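Long-range contacts in tRNA (cytidine-2'-O-)-methyltransferase TrmJ (Sulfolobus acidocaldarius, PDB 4CNG), which catalyses the 2'-O-methylation of cytidine 32 in tRNA, working as a homodimer and taking the methyl group from S-adenosyl-L-methionine: residues Arg24-Glu29 against Lys125-Phe130; Asn83-Ile88 against Ile142-Phe147; Glu50-Asn55 against Met77-Asn82; Glu31-Leu36 against Ile60-Lys65. The protein carries 1 engineered substitution. All blocks are in the same frame, centred on the assembly; numbering follows the deposited sequence. Where two conformers were deposited one is given.

Contact 1 (Arg24-Glu29 against Lys125-Phe130); sequences RLVIVE and KVAFIF. With SAH (S-adenosyl-L-homocysteine), chain C.
Arg24 to Val28 runs alongside Lys125 to Phe130 as a parallel pair, the axes 4.7 Å apart at their closest and 23° from parallel, with five backbone hydrogen bonds from Arg24 N to Val126 O through to Val28 N to Phe130 O. These strands are neighbours in the middle of the parallel sheet of the SPOUT methyltransferase fold. On the face bearing Leu25, Ile27 and Phe130, chi1 of -179° swings Leu25 CG away from the backbone N, and the side chain meets the ring at about a right angle, CD1 3.5 Å from Phe130 CE1. Ile27 CD1 follows, 4.0 Å from Phe130 CB. Helices 33-45 and 162-175 cover this face, through Ile39 on Leu25 and Val166 on Phe130. On the face of Val26, Ala127 and Ile129 aliphatic branches meet: Val26 CB lies 4.1 Å from Ile129 CG1, and Val28 CG2 3.9 Å from Ile129 CG2. At the start of the pair, Arg24 NH2 and Lys125 NZ are 3.8 Å apart because both cations converge on one carboxylate, Arg24 NE on Glu50 OE1 and Lys125 NZ on Glu50 OE2. At the far end the backbone meets S-adenosyl-L-homocysteine: its ribose O2' is 3.3 Å from Phe130 CA.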
# COMPACT_ATOMS: atom_id res chain seq x y z
N ARG A 24 -3.46 15.60 -7.85
CA ARG A 24 -2.37 16.12 -7.03
C ARG A 24 -2.33 15.34 -5.72
O ARG A 24 -3.29 15.29 -4.98
CB ARG A 24 -2.57 17.61 -6.73
CG ARG A 24 -1.45 18.17 -5.88
CD ARG A 24 -1.70 19.61 -5.47
NE ARG A 24 -1.73 20.47 -6.63
CZ ARG A 24 -2.09 21.75 -6.60
NH1 ARG A 24 -2.43 22.34 -5.46
NH2 ARG A 24 -2.19 22.38 -7.75
N LEU A 25 -1.19 14.71 -5.44
CA LEU A 25 -0.95 14.05 -4.20
C LEU A 25 -0.28 15.04 -3.25
O LEU A 25 0.72 15.64 -3.62
CB LEU A 25 -0.03 12.84 -4.43
CG LEU A 25 0.31 12.02 -3.22
CD1 LEU A 25 -0.92 11.40 -2.61
CD2 LEU A 25 1.32 10.97 -3.61
N VAL A 26 -0.85 15.20 -2.07
CA VAL A 26 -0.33 16.09 -1.03
C VAL A 26 -0.03 15.27 0.22
O VAL A 26 -0.91 14.65 0.78
CB VAL A 26 -1.35 17.23 -0.68
CG1 VAL A 26 -0.81 18.09 0.44
CG2 VAL A 26 -1.72 18.02 -1.91
N ILE A 27 1.24 15.31 0.64
CA ILE A 27 1.68 14.62 1.82
C ILE A 27 2.07 15.67 2.86
O ILE A 27 2.95 16.47 2.62
CB ILE A 27 2.86 13.67 1.53
CG1 ILE A 27 2.63 12.80 0.31
CG2 ILE A 27 3.19 12.84 2.74
CD1 ILE A 27 1.43 11.88 0.43
N VAL A 28 1.41 15.63 4.00
CA VAL A 28 1.59 16.67 5.03
C VAL A 28 2.61 16.23 6.08
O VAL A 28 2.41 15.28 6.82
CB VAL A 28 0.26 17.01 5.69
CG1 VAL A 28 0.43 18.11 6.75
CG2 VAL A 28 -0.76 17.43 4.66
N GLU A 29 3.73 16.96 6.12
CA GLU A 29 4.78 16.79 7.13
C GLU A 29 5.23 15.35 7.32
O GLU A 29 5.29 14.86 8.45
CB GLU A 29 4.38 17.47 8.44
CG GLU A 29 4.25 18.98 8.28
CD GLU A 29 4.01 19.76 9.57
OE1 GLU A 29 3.52 19.17 10.55
OE2 GLU A 29 4.28 20.98 9.59
N LYS A 125 -9.75 18.49 -11.27
CA LYS A 125 -8.45 18.47 -10.62
C LYS A 125 -8.65 18.28 -9.11
O LYS A 125 -9.30 19.10 -8.45
CB LYS A 125 -7.72 19.78 -10.88
CG LYS A 125 -6.31 19.78 -10.33
CD LYS A 125 -5.52 21.01 -10.74
CE LYS A 125 -4.34 20.61 -11.61
NZ LYS A 125 -3.15 21.46 -11.35
N VAL A 126 -8.10 17.20 -8.58
CA VAL A 126 -8.36 16.81 -7.22
C VAL A 126 -7.07 16.62 -6.45
O VAL A 126 -6.15 15.92 -6.93
CB VAL A 126 -9.18 15.51 -7.19
CG1 VAL A 126 -9.54 15.16 -5.77
CG2 VAL A 126 -10.43 15.66 -8.04
N ALA A 127 -7.02 17.18 -5.24
CA ALA A 127 -5.94 16.91 -4.30
C ALA A 127 -6.36 15.81 -3.35
O ALA A 127 -7.40 15.90 -2.72
CB ALA A 127 -5.59 18.17 -3.53
N PHE A 128 -5.51 14.79 -3.24
CA PHE A 128 -5.63 13.72 -2.25
C PHE A 128 -4.60 13.98 -1.17
O PHE A 128 -3.41 14.00 -1.47
CB PHE A 128 -5.45 12.34 -2.87
CG PHE A 128 -6.64 11.83 -3.63
CD1 PHE A 128 -6.91 12.26 -4.92
CD2 PHE A 128 -7.59 11.07 -3.00
CE1 PHE A 128 -8.06 11.82 -5.58
CE2 PHE A 128 -8.70 10.58 -3.66
CZ PHE A 128 -8.93 11.00 -4.94
N ILE A 129 -5.06 14.15 0.07
CA ILE A 129 -4.26 14.70 1.14
C ILE A 129 -4.10 13.63 2.22
O ILE A 129 -5.09 13.08 2.71
CB ILE A 129 -4.91 15.97 1.76
CG1 ILE A 129 -5.19 16.99 0.70
CG2 ILE A 129 -4.12 16.49 2.90
CD1 ILE A 129 -6.38 17.89 0.99
N PHE A 130 -2.83 13.34 2.58
CA PHE A 130 -2.47 12.34 3.58
C PHE A 130 -1.70 13.00 4.68
O PHE A 130 -0.92 13.94 4.45
CB PHE A 130 -1.62 11.22 2.91
CG PHE A 130 -2.36 10.43 1.86
CD1 PHE A 130 -2.52 10.90 0.60
CD2 PHE A 130 -2.89 9.20 2.18
CE1 PHE A 130 -3.24 10.19 -0.34
CE2 PHE A 130 -3.58 8.46 1.22
CZ PHE A 130 -3.76 8.96 -0.03
N SAH C . -2.31 8.05 14.88
CA SAH C . -2.52 8.75 13.59
CB SAH C . -2.30 7.74 12.47
CG SAH C . -1.97 8.39 11.12
SD SAH C . -1.68 7.16 9.85
C SAH C . -3.91 9.33 13.59
O SAH C . -4.70 9.06 14.49
OXT SAH C . -4.23 10.20 12.80
C5' SAH C . -0.92 8.24 8.63
C4' SAH C . -1.80 8.65 7.46
O4' SAH C . -2.13 7.48 6.69
C3' SAH C . -3.13 9.23 7.81
O3' SAH C . -2.97 10.62 8.16
C2' SAH C . -3.94 9.02 6.56
O2' SAH C . -3.56 9.96 5.56
C1' SAH C . -3.45 7.63 6.13
N9 SAH C . -4.28 6.50 6.65
C8 SAH C . -3.85 5.44 7.40
N7 SAH C . -4.84 4.51 7.49
C5 SAH C . -5.88 4.99 6.75
C6 SAH C . -7.14 4.48 6.38
N6 SAH C . -7.59 3.28 6.82
N1 SAH C . -7.90 5.20 5.60
C2 SAH C . -7.46 6.38 5.15
N3 SAH C . -6.28 6.94 5.40
C4 SAH C . -5.50 6.23 6.18

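Contact 2 (Asn83-Ile88 against Ile142-Phe147); sequences NFDDAI and IAKSDF
Lys144 NZ donates to Asp85 OD1 over 2.8 Å, the salt bridge of this contact. Lys144 NZ reaches OD1 on the syn side, 28° out of the carboxylate plane, and is 3.6 Å from Asp85 OD2. A lysine chain fully extended beyond CG brings NZ there, crossing the aspartate at about a right angle. Asp85 belongs to the weakly bonded helical turn 84-87, which has Asn83 at its N-cap; because Asp86 is poorly ordered, the finer geometry of that cap is doubtful.

Inward of the charges, the Phe84 side chain and the lysine chain run antiparallel alongside one another. The lysine contributes its hydrocarbon part: CB is 4.0 Å from Phe84 CE2, meeting the rim of the ring, not its face. Ser145 OG also lies at that edge, 4.4 Å from Phe84 CZ, while its hydrogen bond goes to Glu141 O in the helix 139-143. On the inner side Ile88 CD1 comes to 4.2 Å from Lys144 O.

Beneath the contact lies strand 125-130, where Ile129 is touched by Phe84, Ile88 and Ser145 alike. The contact thus joins the turn after strand 79-81 to the end of helix 139-143 across one face of the SPOUT sheet. Lys110 NZ binds the carbonyls of Ile142 and Ser145 at that helix end. Lys144 is therefore used twice over, its methylenes against a buried ring and its ammonium on an exposed carboxylate, so a single ion pair at the rim closes over an apolar floor.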
# COMPACT_ATOMS: atom_id res chain seq x y z
N ASN A 83 3.43 25.49 3.86
CA ASN A 83 2.11 25.54 4.49
C ASN A 83 1.11 24.72 3.73
O ASN A 83 1.16 24.57 2.50
CB ASN A 83 1.57 26.96 4.58
CG ASN A 83 1.33 27.57 3.21
OD1 ASN A 83 0.10 27.62 2.70
ND2 ASN A 83 2.44 28.04 2.59
N PHE A 84 0.21 24.16 4.50
CA PHE A 84 -0.87 23.38 3.96
C PHE A 84 -1.67 24.10 2.87
O PHE A 84 -1.99 23.57 1.81
CB PHE A 84 -1.76 22.98 5.12
CG PHE A 84 -2.90 22.12 4.73
CD1 PHE A 84 -2.72 20.78 4.52
CD2 PHE A 84 -4.16 22.60 4.76
CE1 PHE A 84 -3.78 19.95 4.32
CE2 PHE A 84 -5.23 21.79 4.47
CZ PHE A 84 -5.04 20.46 4.24
N ASP A 85 -2.03 25.34 3.15
CA ASP A 85 -2.86 26.10 2.25
C ASP A 85 -2.23 26.20 0.87
O ASP A 85 -2.94 26.22 -0.12
CB ASP A 85 -3.12 27.51 2.76
CG ASP A 85 -3.91 27.58 4.05
OD1 ASP A 85 -4.70 26.69 4.35
OD2 ASP A 85 -3.94 28.68 4.66
N ASP A 86 -0.92 26.37 0.80
CA ASP A 86 -0.26 26.53 -0.51
C ASP A 86 -0.24 25.26 -1.38
O ASP A 86 -0.07 25.32 -2.60
CB ASP A 86 1.16 27.07 -0.32
CG ASP A 86 1.20 28.59 -0.01
OD1 ASP A 86 0.11 29.19 0.28
OD2 ASP A 86 2.36 29.17 -0.01
N ALA A 87 -0.40 24.12 -0.72
CA ALA A 87 -0.42 22.83 -1.38
C ALA A 87 -1.78 22.46 -1.97
O ALA A 87 -1.84 21.56 -2.83
CB ALA A 87 0.07 21.75 -0.44
N ILE A 88 -2.85 23.12 -1.53
CA ILE A 88 -4.20 22.75 -1.94
C ILE A 88 -4.86 23.87 -2.75
O ILE A 88 -6.06 23.84 -2.98
CB ILE A 88 -5.07 22.34 -0.72
CG1 ILE A 88 -5.28 23.52 0.24
CG2 ILE A 88 -4.49 21.12 -0.01
CD1 ILE A 88 -6.33 23.27 1.30
N ILE A 142 -8.66 19.03 8.07
CA ILE A 142 -9.83 18.35 7.60
C ILE A 142 -10.96 19.32 7.34
O ILE A 142 -11.68 19.19 6.37
CB ILE A 142 -10.25 17.20 8.56
CG1 ILE A 142 -9.16 16.10 8.59
CG2 ILE A 142 -11.60 16.63 8.20
CD1 ILE A 142 -9.31 15.08 9.69
N ALA A 143 -11.10 20.38 8.16
CA ALA A 143 -12.09 21.41 7.93
C ALA A 143 -11.90 22.14 6.62
O ALA A 143 -12.89 22.52 6.00
CB ALA A 143 -12.12 22.43 9.07
N LYS A 144 -10.65 22.28 6.18
CA LYS A 144 -10.28 22.93 4.93
C LYS A 144 -10.44 22.02 3.73
O LYS A 144 -10.23 22.44 2.61
CB LYS A 144 -8.85 23.41 5.01
CG LYS A 144 -8.67 24.64 5.88
CD LYS A 144 -7.19 24.93 6.08
CE LYS A 144 -6.97 26.24 6.84
NZ LYS A 144 -5.51 26.48 7.02
N SER A 145 -10.84 20.75 3.95
CA SER A 145 -10.99 19.76 2.90
C SER A 145 -12.49 19.58 2.60
O SER A 145 -13.35 19.81 3.44
CB SER A 145 -10.34 18.43 3.32
OG SER A 145 -8.95 18.65 3.55
N ASP A 146 -12.81 19.10 1.41
CA ASP A 146 -14.19 18.85 0.99
C ASP A 146 -14.74 17.50 1.47
O ASP A 146 -15.92 17.41 1.81
CB ASP A 146 -14.29 18.93 -0.52
CG ASP A 146 -13.93 20.30 -1.03
OD1 ASP A 146 -14.65 21.24 -0.67
OD2 ASP A 146 -12.97 20.44 -1.82
N PHE A 147 -13.91 16.48 1.45
CA PHE A 147 -14.31 15.13 1.81
C PHE A 147 -13.23 14.49 2.68
O PHE A 147 -12.08 14.93 2.65
CB PHE A 147 -14.51 14.27 0.55
CG PHE A 147 -15.68 14.70 -0.32
CD1 PHE A 147 -16.97 14.50 0.09
CD2 PHE A 147 -15.47 15.26 -1.56
CE1 PHE A 147 -18.03 14.84 -0.72
CE2 PHE A 147 -16.53 15.63 -2.37
CZ PHE A 147 -17.80 15.37 -1.96

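Contact 3 (Glu50-Asn55 against Met77-Asn82); sequences EFYVVN and MMKITN
Met78 lays its side chain over one face of the Phe51 ring: CG is 4.1 Å from the ring centroid and 27° off the normal. The sulfur SD follows at 4.5 Å from the same centroid, more obliquely, as a Met-aromatic contact. Ile39 and Val43 of helix 33-45 also touch Phe51. Across the sheet, Tyr52 is covered by Lys79, whose CB sits 3.9 Å from the ring centroid, only 4° off the normal, as a CH-pi contact. With CG beside the backbone N (chi1 -68°), the extended lysine then leads outward across the CE1-CZ side of the ring, CD 3.3 Å from Tyr52 CE1. Arg24 makes a cation-pi contact with the same tyrosine.

Four backbone hydrogen bonds join the segments, from Lys79 N on Phe51 O to Asn55 N on Thr81 O. Before the first of them a water bridges the two segments, accepting from Phe51 N and donating to Met77 O. At this polar edge Lys79 NZ stays 4.6 Å from Glu50 OE2, beyond a salt bridge; Glu50 has its salt bridges with Lys125 and Arg24. Parallel neighbours linked through helices 60-64 and 71-77 form a beta-alpha-beta crossover, here ending at strand 79-81, the outermost on this side of the chain's SPOUT sheet.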
# COMPACT_ATOMS: atom_id res chain seq x y z
N GLU A 50 0.80 15.58 -10.13
CA GLU A 50 1.45 16.60 -9.29
C GLU A 50 1.66 15.99 -7.92
O GLU A 50 0.85 15.21 -7.45
CB GLU A 50 0.54 17.83 -9.18
CG GLU A 50 0.32 18.54 -10.50
CD GLU A 50 -0.55 19.78 -10.39
OE1 GLU A 50 -1.18 20.03 -9.34
OE2 GLU A 50 -0.69 20.47 -11.43
N PHE A 51 2.78 16.36 -7.29
CA PHE A 51 3.22 15.76 -6.05
C PHE A 51 3.78 16.88 -5.18
O PHE A 51 4.84 17.42 -5.48
CB PHE A 51 4.29 14.68 -6.37
CG PHE A 51 4.94 14.04 -5.17
CD1 PHE A 51 4.27 13.79 -4.00
CD2 PHE A 51 6.23 13.59 -5.30
CE1 PHE A 51 4.89 13.14 -2.96
CE2 PHE A 51 6.87 12.93 -4.26
CZ PHE A 51 6.20 12.73 -3.07
N TYR A 52 3.05 17.17 -4.10
CA TYR A 52 3.41 18.21 -3.14
C TYR A 52 3.66 17.61 -1.78
O TYR A 52 2.91 16.75 -1.32
CB TYR A 52 2.26 19.25 -3.01
CG TYR A 52 2.20 20.27 -4.08
CD1 TYR A 52 1.90 19.96 -5.37
CD2 TYR A 52 2.34 21.60 -3.77
CE1 TYR A 52 1.82 20.91 -6.36
CE2 TYR A 52 2.26 22.59 -4.74
CZ TYR A 52 1.93 22.23 -6.03
OH TYR A 52 1.85 23.19 -7.02
N VAL A 53 4.67 18.13 -1.10
CA VAL A 53 4.98 17.73 0.24
C VAL A 53 5.09 19.00 1.09
O VAL A 53 5.81 19.92 0.73
CB VAL A 53 6.27 16.90 0.26
CG1 VAL A 53 6.63 16.52 1.67
CG2 VAL A 53 6.07 15.62 -0.53
N VAL A 54 4.31 19.04 2.16
CA VAL A 54 4.25 20.19 3.04
C VAL A 54 5.27 19.98 4.17
O VAL A 54 5.19 19.02 4.93
CB VAL A 54 2.85 20.33 3.62
CG1 VAL A 54 2.81 21.53 4.54
CG2 VAL A 54 1.79 20.46 2.54
N ASN A 55 6.22 20.91 4.30
CA ASN A 55 7.15 20.97 5.43
C ASN A 55 7.68 19.56 5.82
O ASN A 55 7.48 19.10 6.92
CB ASN A 55 6.48 21.63 6.63
CG ASN A 55 7.43 21.87 7.77
OD1 ASN A 55 8.63 22.05 7.55
ND2 ASN A 55 6.92 21.81 9.00
N MET A 77 10.41 16.55 -9.73
CA MET A 77 8.96 16.71 -9.82
C MET A 77 8.31 17.23 -8.52
O MET A 77 7.42 18.07 -8.56
CB MET A 77 8.33 15.39 -10.21
CG MET A 77 6.83 15.43 -10.30
SD MET A 77 6.08 13.83 -10.43
CE MET A 77 4.37 14.28 -10.43
N MET A 78 8.75 16.69 -7.40
CA MET A 78 8.19 16.99 -6.11
C MET A 78 8.29 18.46 -5.80
O MET A 78 9.34 19.06 -5.97
CB MET A 78 8.94 16.19 -5.04
CG MET A 78 8.35 16.28 -3.66
SD MET A 78 9.29 15.32 -2.48
CE MET A 78 10.73 16.36 -2.32
N LYS A 79 7.18 19.04 -5.37
CA LYS A 79 7.15 20.44 -4.94
C LYS A 79 7.04 20.48 -3.43
O LYS A 79 6.21 19.82 -2.85
CB LYS A 79 5.96 21.15 -5.58
CG LYS A 79 6.06 21.33 -7.08
CD LYS A 79 4.73 21.66 -7.73
CE LYS A 79 4.84 21.69 -9.26
NZ LYS A 79 3.54 21.44 -9.94
N ILE A 80 7.91 21.25 -2.78
CA ILE A 80 7.85 21.47 -1.36
C ILE A 80 7.16 22.80 -1.10
O ILE A 80 7.43 23.79 -1.78
CB ILE A 80 9.26 21.48 -0.77
CG1 ILE A 80 9.87 20.09 -0.97
CG2 ILE A 80 9.24 21.85 0.71
CD1 ILE A 80 11.32 20.00 -0.56
N THR A 81 6.26 22.84 -0.12
CA THR A 81 5.70 24.10 0.40
C THR A 81 5.84 24.11 1.89
O THR A 81 5.87 23.08 2.51
CB THR A 81 4.19 24.27 0.07
OG1 THR A 81 3.39 23.26 0.73
CG2 THR A 81 3.95 24.24 -1.41
N ASN A 82 5.81 25.30 2.48
CA ASN A 82 5.83 25.42 3.92
C ASN A 82 4.50 25.24 4.59
O ASN A 82 4.43 24.82 5.77
CB ASN A 82 6.47 26.69 4.39
CG ASN A 82 6.84 26.64 5.87
OD1 ASN A 82 6.54 27.57 6.60
ND2 ASN A 82 7.40 25.52 6.34
O HOH W 1 4.59 17.96 -8.88

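Contact 4 (Glu31-Leu36 against Ile60-Lys65); sequences EGAYNL and INEAIK
Ala33 and Ala63 bring two helices together closely, with CA atoms 4.4 Å apart and CB atoms 4.3 Å apart, a spacing consistent with two single methyl groups. The apolar contacts spread from this point in two directions. Leu36, its CG set trans to the backbone N (chi1 180°), places CD2 4.0 Å from Ala63 CB and 4.1 Å from Ile60 CG1, and it also touches Phe51 and Val53 of strand 50-54. In the other direction Ala33 CB rests 3.8 Å from Glu62 CG, so the glutamate offers its methylenes here, not its carboxylate.

The contact joins the first turn of helix 33-45, which follows strand 22-28 in the SPOUT fold, to the short helix 60-64 that follows strand 50-54. Gly32 is the N-cap of the longer helix, and its O accepts from Leu36 N.

Polar contact across the segments is slight, with no hydrogen bond. Ala63 CA makes a CA-H...O contact of 3.4 Å with Ala33 O, bent to 134° at the hydrogen, and Ala63 CB lies equally near that oxygen.

Asn35 and Tyr34 point away from helix 60-64. Asn35 bonds to Glu133, Asn161 and Ser163 of its own chain. Tyr34 lies at the dimer interface; in the conformer given its ring is edge-to-face with Phe66 of the second subunit, a detail that a second deposited conformer leaves doubtful.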
# COMPACT_ATOMS: atom_id res chain seq x y z
N GLU A 31 7.35 12.21 8.09
CA GLU A 31 8.39 12.03 9.08
C GLU A 31 9.43 10.97 8.65
O GLU A 31 10.60 11.08 8.99
CB GLU A 31 7.72 11.64 10.41
CG GLU A 31 6.78 12.72 10.94
CD GLU A 31 5.69 12.30 11.94
OE1 GLU A 31 5.49 11.11 12.20
OE2 GLU A 31 5.04 13.22 12.50
N GLY A 32 8.96 9.88 8.04
CA GLY A 32 9.83 8.77 7.69
C GLY A 32 10.42 8.89 6.30
O GLY A 32 9.69 9.02 5.32
N ALA A 33 11.74 8.77 6.17
CA ALA A 33 12.38 8.78 4.86
C ALA A 33 11.95 7.61 3.99
O ALA A 33 11.81 7.74 2.80
CB ALA A 33 13.89 8.83 4.99
N TYR A 34 11.71 6.47 4.61
CA TYR A 34 11.24 5.33 3.85
C TYR A 34 9.85 5.64 3.29
O TYR A 34 9.59 5.40 2.11
CB TYR A 34 11.23 4.08 4.73
CG TYR A 34 10.79 4.36 6.14
CD1 TYR A 34 9.45 4.34 6.48
CD2 TYR A 34 11.70 4.76 7.11
CE1 TYR A 34 9.02 4.74 7.72
CE2 TYR A 34 11.29 5.07 8.39
CZ TYR A 34 9.94 5.07 8.68
OH TYR A 34 9.51 5.36 9.95
N ASN A 35 8.96 6.23 4.10
CA ASN A 35 7.64 6.54 3.58
C ASN A 35 7.73 7.52 2.44
O ASN A 35 7.05 7.36 1.44
CB ASN A 35 6.74 7.07 4.65
CG ASN A 35 6.19 6.01 5.52
OD1 ASN A 35 5.93 4.91 5.05
ND2 ASN A 35 5.93 6.32 6.76
N LEU A 36 8.53 8.57 2.59
CA LEU A 36 8.61 9.56 1.52
C LEU A 36 9.15 8.91 0.23
O LEU A 36 8.63 9.18 -0.85
CB LEU A 36 9.45 10.75 1.98
CG LEU A 36 9.63 11.87 0.94
CD1 LEU A 36 8.29 12.39 0.48
CD2 LEU A 36 10.49 12.97 1.49
N ILE A 60 15.39 14.14 2.85
CA ILE A 60 15.09 13.88 1.46
C ILE A 60 16.20 13.07 0.75
O ILE A 60 15.91 12.28 -0.15
CB ILE A 60 14.79 15.18 0.72
CG1 ILE A 60 13.47 15.73 1.25
CG2 ILE A 60 14.69 14.99 -0.77
CD1 ILE A 60 13.25 17.16 0.91
N ASN A 61 17.45 13.30 1.16
CA ASN A 61 18.56 12.57 0.63
C ASN A 61 18.41 11.09 0.94
O ASN A 61 18.64 10.24 0.08
CB ASN A 61 19.86 13.09 1.24
CG ASN A 61 21.07 12.82 0.37
OD1 ASN A 61 21.04 13.03 -0.84
ND2 ASN A 61 22.18 12.43 1.00
N GLU A 62 18.01 10.77 2.16
CA GLU A 62 17.77 9.39 2.56
C GLU A 62 16.57 8.79 1.82
O GLU A 62 16.57 7.63 1.46
CB GLU A 62 17.56 9.32 4.07
CG GLU A 62 17.51 7.91 4.65
CD GLU A 62 18.81 7.14 4.44
OE1 GLU A 62 19.88 7.78 4.36
OE2 GLU A 62 18.76 5.89 4.39
N ALA A 63 15.54 9.60 1.62
CA ALA A 63 14.34 9.12 0.97
C ALA A 63 14.59 8.65 -0.46
O ALA A 63 13.96 7.72 -0.92
CB ALA A 63 13.29 10.22 0.99
N ILE A 64 15.50 9.31 -1.14
CA ILE A 64 15.82 8.94 -2.52
C ILE A 64 16.20 7.46 -2.63
O ILE A 64 15.86 6.80 -3.62
CB ILE A 64 16.93 9.82 -3.11
CG1 ILE A 64 16.39 11.24 -3.33
CG2 ILE A 64 17.47 9.23 -4.41
CD1 ILE A 64 17.38 12.22 -3.92
N LYS A 65 16.83 6.91 -1.59
CA LYS A 65 17.24 5.50 -1.61
C LYS A 65 16.06 4.54 -1.67
O LYS A 65 16.27 3.34 -2.02
CB LYS A 65 18.07 5.20 -0.37
CG LYS A 65 19.38 5.97 -0.33
CD LYS A 65 20.08 5.85 1.02
CE LYS A 65 21.52 6.34 0.95
NZ LYS A 65 22.34 5.74 2.04

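In the fold
Contacts 1 and 3 lie in one parallel sheet: strands 22-28 and 50-54 are neighbours, and the contact centres are about 9 Å apart. Along the chain contacts 3 and 4 are nested inside the loop closed by contact 1, and their segments alternate. Contact 2 crosses contact 1, opening after contact 3 has closed. Contact 2 lies about 9 Å from contact 1, centre to centre, and touches it where Ile129 meets Phe84 and Ser145 and where Arg24 reaches Ala87 O. Contact 4 stands at the opposite end, its centre about 23 Å from that of contact 2. The four thus span from the dimer interface near contact 4, through the sheet, to the cofactor pocket reached by Phe130.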